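Local coordinates for protein beta-N-acetylhexosaminidase (Bacteroides fragilis, PDB 4PYS) that probably hydrolyses terminal beta-linked N-acetylhexosamine residues of glycans, as a family 20 glycoside hydrolase that also carries a bound zinc ion, at residues P222-P227 with K271-E276; E48-E53 with R115-P120; S433-D438 with S444-R449. All coordinates share one frame; numbering follows the deposited sequence.

Contact 1. Residues P222-P227 with K271-E276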
# COMPACT_ATOMS: atom_id res chain seq x y z
N PRO A 222 -0.53 -5.87 6.95
CA PRO A 222 0.82 -6.24 7.39
C PRO A 222 1.38 -7.38 6.56
O PRO A 222 0.61 -8.25 6.12
CB PRO A 222 0.58 -6.73 8.82
CG PRO A 222 -0.81 -7.32 8.78
CD PRO A 222 -1.59 -6.47 7.78
N GLU A 223 2.69 -7.39 6.36
CA GLU A 223 3.34 -8.56 5.76
C GLU A 223 4.30 -9.20 6.76
O GLU A 223 5.25 -8.57 7.22
CB GLU A 223 4.10 -8.20 4.49
CG GLU A 223 4.74 -9.42 3.80
CD GLU A 223 5.50 -9.07 2.54
OE1 GLU A 223 5.33 -7.95 2.01
OE2 GLU A 223 6.29 -9.92 2.05
N ILE A 224 4.03 -10.46 7.09
CA ILE A 224 4.91 -11.24 7.94
C ILE A 224 5.50 -12.32 7.04
O ILE A 224 4.80 -13.26 6.65
CB ILE A 224 4.14 -11.92 9.07
CG1 ILE A 224 3.18 -10.93 9.74
CG2 ILE A 224 5.12 -12.53 10.09
CD1 ILE A 224 3.88 -9.76 10.41
N ASP A 225 6.78 -12.17 6.70
CA ASP A 225 7.41 -13.07 5.74
C ASP A 225 7.75 -14.44 6.32
O ASP A 225 8.37 -14.55 7.37
CB ASP A 225 8.66 -12.43 5.15
CG ASP A 225 8.36 -11.70 3.89
OD1 ASP A 225 7.17 -11.67 3.56
OD2 ASP A 225 9.28 -11.18 3.23
N MSE A 226 7.33 -15.47 5.60
CA MSE A 226 7.61 -16.84 5.97
C MSE A 226 7.50 -17.65 4.68
O MSE A 226 6.70 -17.31 3.80
CB MSE A 226 6.62 -17.31 7.03
CG MSE A 226 5.16 -17.08 6.67
SE MSE A 226 3.96 -17.52 8.14
CE MSE A 226 4.33 -15.98 9.29
N PRO A 227 8.32 -18.71 4.54
CA PRO A 227 9.29 -19.18 5.53
C PRO A 227 10.64 -18.48 5.40
O PRO A 227 11.49 -18.63 6.29
CB PRO A 227 9.44 -20.66 5.18
CG PRO A 227 9.26 -20.68 3.69
CD PRO A 227 8.27 -19.59 3.36
N LYS A 271 1.92 -19.58 13.91
CA LYS A 271 0.50 -19.39 14.19
C LYS A 271 0.28 -18.44 15.37
O LYS A 271 -0.57 -17.56 15.31
CB LYS A 271 -0.19 -20.74 14.44
CG LYS A 271 -0.40 -21.56 13.17
CD LYS A 271 -1.03 -22.91 13.48
CE LYS A 271 -1.33 -23.70 12.20
NZ LYS A 271 -1.71 -25.13 12.48
N ASN A 272 1.07 -18.62 16.43
CA ASN A 272 1.01 -17.72 17.58
C ASN A 272 1.31 -16.28 17.17
O ASN A 272 0.67 -15.33 17.65
CB ASN A 272 1.96 -18.18 18.68
CG ASN A 272 1.51 -19.48 19.34
OD1 ASN A 272 0.34 -19.85 19.27
ND2 ASN A 272 2.44 -20.19 19.97
N VAL A 273 2.27 -16.10 16.27
CA VAL A 273 2.59 -14.77 15.75
C VAL A 273 1.40 -14.20 14.99
O VAL A 273 1.02 -13.05 15.18
CB VAL A 273 3.83 -14.79 14.83
CG1 VAL A 273 3.98 -13.45 14.11
CG2 VAL A 273 5.08 -15.10 15.63
N LEU A 274 0.79 -15.01 14.13
CA LEU A 274 -0.35 -14.53 13.36
C LEU A 274 -1.56 -14.23 14.24
O LEU A 274 -2.38 -13.36 13.91
CB LEU A 274 -0.72 -15.53 12.26
CG LEU A 274 0.27 -15.64 11.11
CD1 LEU A 274 -0.28 -16.54 10.05
CD2 LEU A 274 0.56 -14.29 10.50
N ASP A 275 -1.68 -14.93 15.36
CA ASP A 275 -2.72 -14.63 16.35
C ASP A 275 -2.61 -13.17 16.77
O ASP A 275 -3.60 -12.44 16.77
CB ASP A 275 -2.62 -15.56 17.57
CG ASP A 275 -3.24 -16.93 17.33
OD1 ASP A 275 -3.82 -17.14 16.25
OD2 ASP A 275 -3.15 -17.80 18.23
N GLU A 276 -1.40 -12.73 17.11
CA GLU A 276 -1.20 -11.35 17.55
C GLU A 276 -1.34 -10.36 16.40
O GLU A 276 -1.95 -9.30 16.56
CB GLU A 276 0.14 -11.19 18.27
CG GLU A 276 0.09 -11.75 19.69
CD GLU A 276 1.26 -11.35 20.56
OE1 GLU A 276 1.73 -10.20 20.46
OE2 GLU A 276 1.71 -12.20 21.35

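Contact 2. Residues E48-E53 with R115-P120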
# COMPACT_ATOMS: atom_id res chain seq x y z
N GLU A 48 -8.44 18.36 9.79
CA GLU A 48 -7.00 18.45 9.61
C GLU A 48 -6.60 19.15 8.31
O GLU A 48 -5.59 19.87 8.27
CB GLU A 48 -6.41 17.04 9.65
CG GLU A 48 -4.90 16.99 9.54
CD GLU A 48 -4.38 15.57 9.48
OE1 GLU A 48 -4.73 14.76 10.37
OE2 GLU A 48 -3.63 15.26 8.53
N LYS A 49 -7.37 18.95 7.25
CA LYS A 49 -6.92 19.34 5.91
C LYS A 49 -7.64 20.57 5.35
O LYS A 49 -7.11 21.25 4.48
CB LYS A 49 -7.08 18.18 4.93
CG LYS A 49 -6.29 16.90 5.27
CD LYS A 49 -4.79 17.16 5.39
CE LYS A 49 -4.01 15.83 5.37
NZ LYS A 49 -2.56 16.01 5.78
N LEU A 50 -8.85 20.84 5.85
CA LEU A 50 -9.69 21.89 5.25
C LEU A 50 -10.11 23.00 6.22
O LEU A 50 -9.73 24.16 6.04
CB LEU A 50 -10.92 21.25 4.59
CG LEU A 50 -10.60 20.43 3.34
CD1 LEU A 50 -11.78 19.57 2.92
CD2 LEU A 50 -10.20 21.38 2.22
N VAL A 51 -10.90 22.65 7.23
CA VAL A 51 -11.42 23.63 8.19
C VAL A 51 -11.29 23.08 9.60
O VAL A 51 -11.86 22.03 9.89
CB VAL A 51 -12.92 23.93 7.94
CG1 VAL A 51 -13.44 24.98 8.93
CG2 VAL A 51 -13.15 24.37 6.51
N PRO A 52 -10.58 23.80 10.48
CA PRO A 52 -10.41 23.38 11.87
C PRO A 52 -11.76 23.26 12.56
O PRO A 52 -12.64 24.08 12.30
CB PRO A 52 -9.64 24.54 12.51
CG PRO A 52 -9.03 25.29 11.38
CD PRO A 52 -9.98 25.13 10.23
N GLU A 53 -11.91 22.29 13.46
CA GLU A 53 -13.16 22.12 14.20
C GLU A 53 -13.63 23.41 14.89
O GLU A 53 -14.83 23.64 15.04
CB GLU A 53 -13.03 20.96 15.21
CG GLU A 53 -14.28 20.70 16.05
CD GLU A 53 -14.25 19.35 16.75
OE1 GLU A 53 -13.20 18.68 16.70
OE2 GLU A 53 -15.28 18.97 17.34
N ARG A 115 -7.18 33.56 2.03
CA ARG A 115 -7.38 32.86 3.29
C ARG A 115 -8.74 32.17 3.22
O ARG A 115 -9.61 32.57 2.44
CB ARG A 115 -7.36 33.85 4.46
N GLY A 116 -8.92 31.14 4.04
CA GLY A 116 -10.13 30.35 3.98
C GLY A 116 -10.18 29.52 2.71
O GLY A 116 -9.14 29.18 2.14
N LEU A 117 -11.39 29.21 2.26
CA LEU A 117 -11.57 28.32 1.13
C LEU A 117 -12.29 29.03 -0.01
O LEU A 117 -13.20 29.84 0.21
CB LEU A 117 -12.37 27.09 1.56
CG LEU A 117 -11.75 26.21 2.64
CD1 LEU A 117 -12.74 25.16 3.08
CD2 LEU A 117 -10.49 25.54 2.12
N ILE A 118 -11.87 28.75 -1.24
CA ILE A 118 -12.53 29.29 -2.42
C ILE A 118 -12.69 28.15 -3.40
O ILE A 118 -11.70 27.56 -3.85
CB ILE A 118 -11.71 30.40 -3.09
CG1 ILE A 118 -11.57 31.60 -2.15
CG2 ILE A 118 -12.38 30.84 -4.39
CD1 ILE A 118 -10.93 32.80 -2.80
N PHE A 119 -13.95 27.83 -3.72
CA PHE A 119 -14.25 26.69 -4.58
C PHE A 119 -15.00 27.13 -5.82
O PHE A 119 -16.13 27.61 -5.73
CB PHE A 119 -15.12 25.68 -3.83
CG PHE A 119 -14.44 25.02 -2.67
CD1 PHE A 119 -13.35 24.18 -2.87
CD2 PHE A 119 -14.90 25.22 -1.38
CE1 PHE A 119 -12.73 23.56 -1.80
CE2 PHE A 119 -14.29 24.59 -0.30
CZ PHE A 119 -13.20 23.76 -0.51
N PRO A 120 -14.39 26.95 -7.00
CA PRO A 120 -15.13 27.27 -8.23
C PRO A 120 -16.33 26.36 -8.34
O PRO A 120 -16.25 25.19 -7.95
CB PRO A 120 -14.12 26.95 -9.34
CG PRO A 120 -12.76 27.12 -8.67
CD PRO A 120 -12.97 26.62 -7.26

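Contact 3. Residues S433-D438 with S444-R449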
# COMPACT_ATOMS: atom_id res chain seq x y z
N SER A 433 1.89 -0.49 -5.80
CA SER A 433 3.11 0.26 -6.06
C SER A 433 3.99 -0.04 -4.86
O SER A 433 3.47 -0.35 -3.78
CB SER A 433 2.81 1.75 -6.12
OG SER A 433 2.09 2.18 -4.98
N ALA A 434 5.31 0.01 -5.03
CA ALA A 434 6.19 -0.39 -3.94
C ALA A 434 7.44 0.45 -3.85
O ALA A 434 7.98 0.92 -4.85
CB ALA A 434 6.56 -1.85 -4.06
N LEU A 435 7.92 0.60 -2.62
CA LEU A 435 9.20 1.23 -2.39
C LEU A 435 10.03 0.31 -1.51
O LEU A 435 9.89 0.33 -0.28
CB LEU A 435 9.01 2.60 -1.73
CG LEU A 435 10.21 3.56 -1.65
CD1 LEU A 435 11.30 3.13 -0.67
CD2 LEU A 435 10.82 3.78 -3.03
N TRP A 436 10.89 -0.50 -2.13
CA TRP A 436 11.79 -1.38 -1.40
C TRP A 436 13.01 -0.58 -0.98
O TRP A 436 13.48 0.27 -1.73
CB TRP A 436 12.23 -2.55 -2.29
CG TRP A 436 11.09 -3.43 -2.67
CD1 TRP A 436 10.34 -3.35 -3.81
CD2 TRP A 436 10.56 -4.51 -1.91
NE1 TRP A 436 9.36 -4.33 -3.80
CE2 TRP A 436 9.48 -5.05 -2.64
CE3 TRP A 436 10.88 -5.08 -0.67
CZ2 TRP A 436 8.72 -6.14 -2.18
CZ3 TRP A 436 10.14 -6.16 -0.21
CH2 TRP A 436 9.07 -6.67 -0.97
N THR A 437 13.52 -0.85 0.21
CA THR A 437 14.63 -0.05 0.73
C THR A 437 16.00 -0.73 0.65
O THR A 437 16.93 -0.37 1.40
CB THR A 437 14.31 0.52 2.15
OG1 THR A 437 13.92 -0.55 3.03
CG2 THR A 437 13.17 1.53 2.06
N ASP A 438 16.14 -1.68 -0.28
CA ASP A 438 17.44 -2.30 -0.57
C ASP A 438 18.52 -1.25 -0.82
O ASP A 438 18.23 -0.18 -1.38
CB ASP A 438 17.37 -3.15 -1.85
CG ASP A 438 16.27 -4.19 -1.82
OD1 ASP A 438 15.17 -3.89 -1.30
OD2 ASP A 438 16.51 -5.30 -2.34
N SER A 444 15.43 10.16 4.06
CA SER A 444 15.67 11.35 3.23
C SER A 444 15.77 11.02 1.74
O SER A 444 15.81 11.93 0.89
CB SER A 444 16.94 12.06 3.68
OG SER A 444 18.07 11.23 3.46
N MSE A 445 15.83 9.73 1.43
CA MSE A 445 16.03 9.26 0.05
C MSE A 445 14.75 8.75 -0.58
O MSE A 445 14.71 8.40 -1.77
CB MSE A 445 17.10 8.17 0.02
CG MSE A 445 18.48 8.68 0.32
SE MSE A 445 19.73 7.23 0.69
CE MSE A 445 19.51 6.24 -0.91
N ILE A 446 13.67 8.71 0.20
CA ILE A 446 12.44 8.10 -0.30
C ILE A 446 11.70 8.94 -1.34
O ILE A 446 11.36 8.43 -2.41
CB ILE A 446 11.49 7.73 0.86
CG1 ILE A 446 12.16 6.69 1.77
CG2 ILE A 446 10.18 7.19 0.31
CD1 ILE A 446 11.37 6.35 3.04
N ASP A 447 11.43 10.21 -1.05
CA ASP A 447 10.57 11.01 -1.93
C ASP A 447 11.09 11.13 -3.37
O ASP A 447 10.31 11.12 -4.31
CB ASP A 447 10.38 12.43 -1.36
CG ASP A 447 9.39 12.47 -0.22
OD1 ASP A 447 8.71 11.45 0.03
OD2 ASP A 447 9.29 13.53 0.44
N ARG A 448 12.41 11.22 -3.54
CA ARG A 448 12.95 11.44 -4.89
C ARG A 448 12.76 10.21 -5.77
O ARG A 448 12.83 10.30 -7.00
CB ARG A 448 14.42 11.86 -4.84
CG ARG A 448 15.37 10.72 -4.52
CD ARG A 448 16.75 11.26 -4.22
NE ARG A 448 16.88 11.71 -2.83
CZ ARG A 448 18.03 12.01 -2.26
NH1 ARG A 448 19.15 11.94 -2.95
NH2 ARG A 448 18.07 12.39 -0.98
N ARG A 449 12.50 9.07 -5.14
CA ARG A 449 12.16 7.84 -5.86
C ARG A 449 10.66 7.72 -6.09
O ARG A 449 10.19 7.31 -7.15
CB ARG A 449 12.64 6.63 -5.04
CG ARG A 449 14.14 6.40 -5.08
CD ARG A 449 14.60 5.66 -3.81
NE ARG A 449 16.00 5.24 -3.95
CZ ARG A 449 17.04 6.05 -3.85
NH1 ARG A 449 16.86 7.35 -3.60
NH2 ARG A 449 18.26 5.58 -4.01

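Contact 1. Residues P222-P227 with K271-E276
Ile224, Met226, Val273 and Leu274 close the gap between a barrel strand and the helix outside it: strand 219-223 and helix 264-280 form one beta-alpha step of the TIM-barrel catalytic domain. All three touches across the gap are apolar. Ile224 works with both branches: CG2 lies 4.3 Å from Val273 CG1, while CG1 meets Leu274 CD2. That same Leu274 methyl also takes the selenomethionine, with Met226 CE 4.3 Å from Leu274 CD2, so one leucine branch is shared by Ile224 and Met226. Met226 runs extended out to SE (chi2 -174°), and the turn about CG-SE (chi3 74°) swings CE onto the leucine. Farther along, helix 316-333 packs on this layer, with Met327 touching both Met226 and Leu274.

Glu223 and Asp225 turn to the other side of segment 222-227. The CB atoms of Ile224 and Glu223 leave the backbone in nearly opposite directions, so Glu223 faces into the barrel, where OE1 is bonded by His165 and His167 and OE2 by Trp341. Asp225 follows it inward, touching His167 and Glu170, and its backbone N is bonded to Thr169. Next to it, the peptide bond joining Met226 to Pro227 is cis.

Contact 2. Residues E48-E53 with R115-P120
Leu117 is the side chain that reaches out from the sheet to the turn at Leu50 and Val51, just where helix 43-49 has ended. Its CB points at that turn but stops short of it, 5.7 Å from Val51 CG2. CG, set beside the backbone N (chi1 -61°), is carried toward the turn, 4.5 Å from the same Val51 CG2. Rotation about CB-CG (chi2 172°) then points the two methyls at different neighbours. CD1 presses on Val51 CG2 at 3.5 Å, a snug fit and the closest approach between the segments. CD2 goes the other way and meets Leu50 CD2 at 4.2 Å, the two leucine side chains crossing at about a right angle.

Two residues on along the strand, Phe119 points the same way, and its ring lies against the fork, with CE2 3.8 Å from Leu117 CD1. Helix 96-109 adds Ile103 against Leu50, and Leu106 and Trp109 against Phe119. This is the core of the family 20 accessory domain, where helices lie over a mixed sheet, and strand 117-126 is held in that sheet by backbone bonds from Leu117 to Leu27 and from Phe119 to Leu25.

At the helix end, Lys49 NZ donates to Glu48 OE2 at 3.0 Å in a salt bridge, on the lone pair turned away from OE1. Lys49 also pairs with Asp154 and Glu48 with Arg216, linking this end to the catalytic part of the chain. With methyl groups alone meeting at the leucine fork, the turn is held to the strand by shape and exclusion of water rather than by directed bonds.

Contact 3. Residues S433-D438 with S444-R449
Leu435 carries this contact, its branched end set against Ile446 and Arg449 of the turn and short helix that follow. Along the strand toward it, Ser433 comes first: its OG bonds to Ser134 O, and its side chain packs on helix 453-462. Ala434 makes backbone bonds to Thr389 and Leu391, tying the strand in on its other flank. Leu435 then turns to the second segment. With CG anti to the backbone N (chi1 -169°), the side chain stretches away from the strand, bringing CG to 4.1 Å from Ile446 CG2 and CD2 to 3.9 Å from Arg449 CB. The leucine lies about perpendicular to the arginine chain and touches it at the root, well away from the charge.

The guanidinium of Arg449 is busy with other partners. NH1 donates to Met445 O at 3.0 Å, a bent bond (136°), and also to Trp505 O near the C-terminus, while Trp398 receives the group in a cation-pi contact. Arg448 pins the same turn from another direction: NH2 bonds to Ser444 O at 3.0 Å and 159°, coming from above the carbonyl plane, while NH1 pairs with the C-terminal carboxylate of Asp506, and Met445 CG covers part of one guanidinium face.

Past Leu435 the chain leaves the strand. Trp436 meets His167 edge-to-face and Tyr390 at a slant, Thr437 OG1 bonds to Asp138 O, and Asp438 OD2 holds a glycerol, probably from crystallisation. Strand 428-435 pairs with strand 132-138, and its run into a loop and then helices is the closing beta-alpha step of a TIM barrel, at the C-terminal strand ends where such barrels place their active sites.

How the contacts relate
Contacts 1 and 3 belong to the same barrel: both reach its sheet, their centres lie 25 Å apart and their nearest atoms about 5 Å. His167 bridges them, bonding to Glu223 of contact 1 and meeting Trp436 of contact 3, consistent with one pocket at the C-terminal ends of the barrel strands. Contact 2 sits in the accessory domain, with its centre 42 Å from that of contact 1, on opposite sides of the chain's centre, and 31 Å from that of contact 3. The zinc ion, held by Cys242, Cys260, Cys301 and Cys304, is on the contact 1 side, about 13 Å from the Met226 side chain.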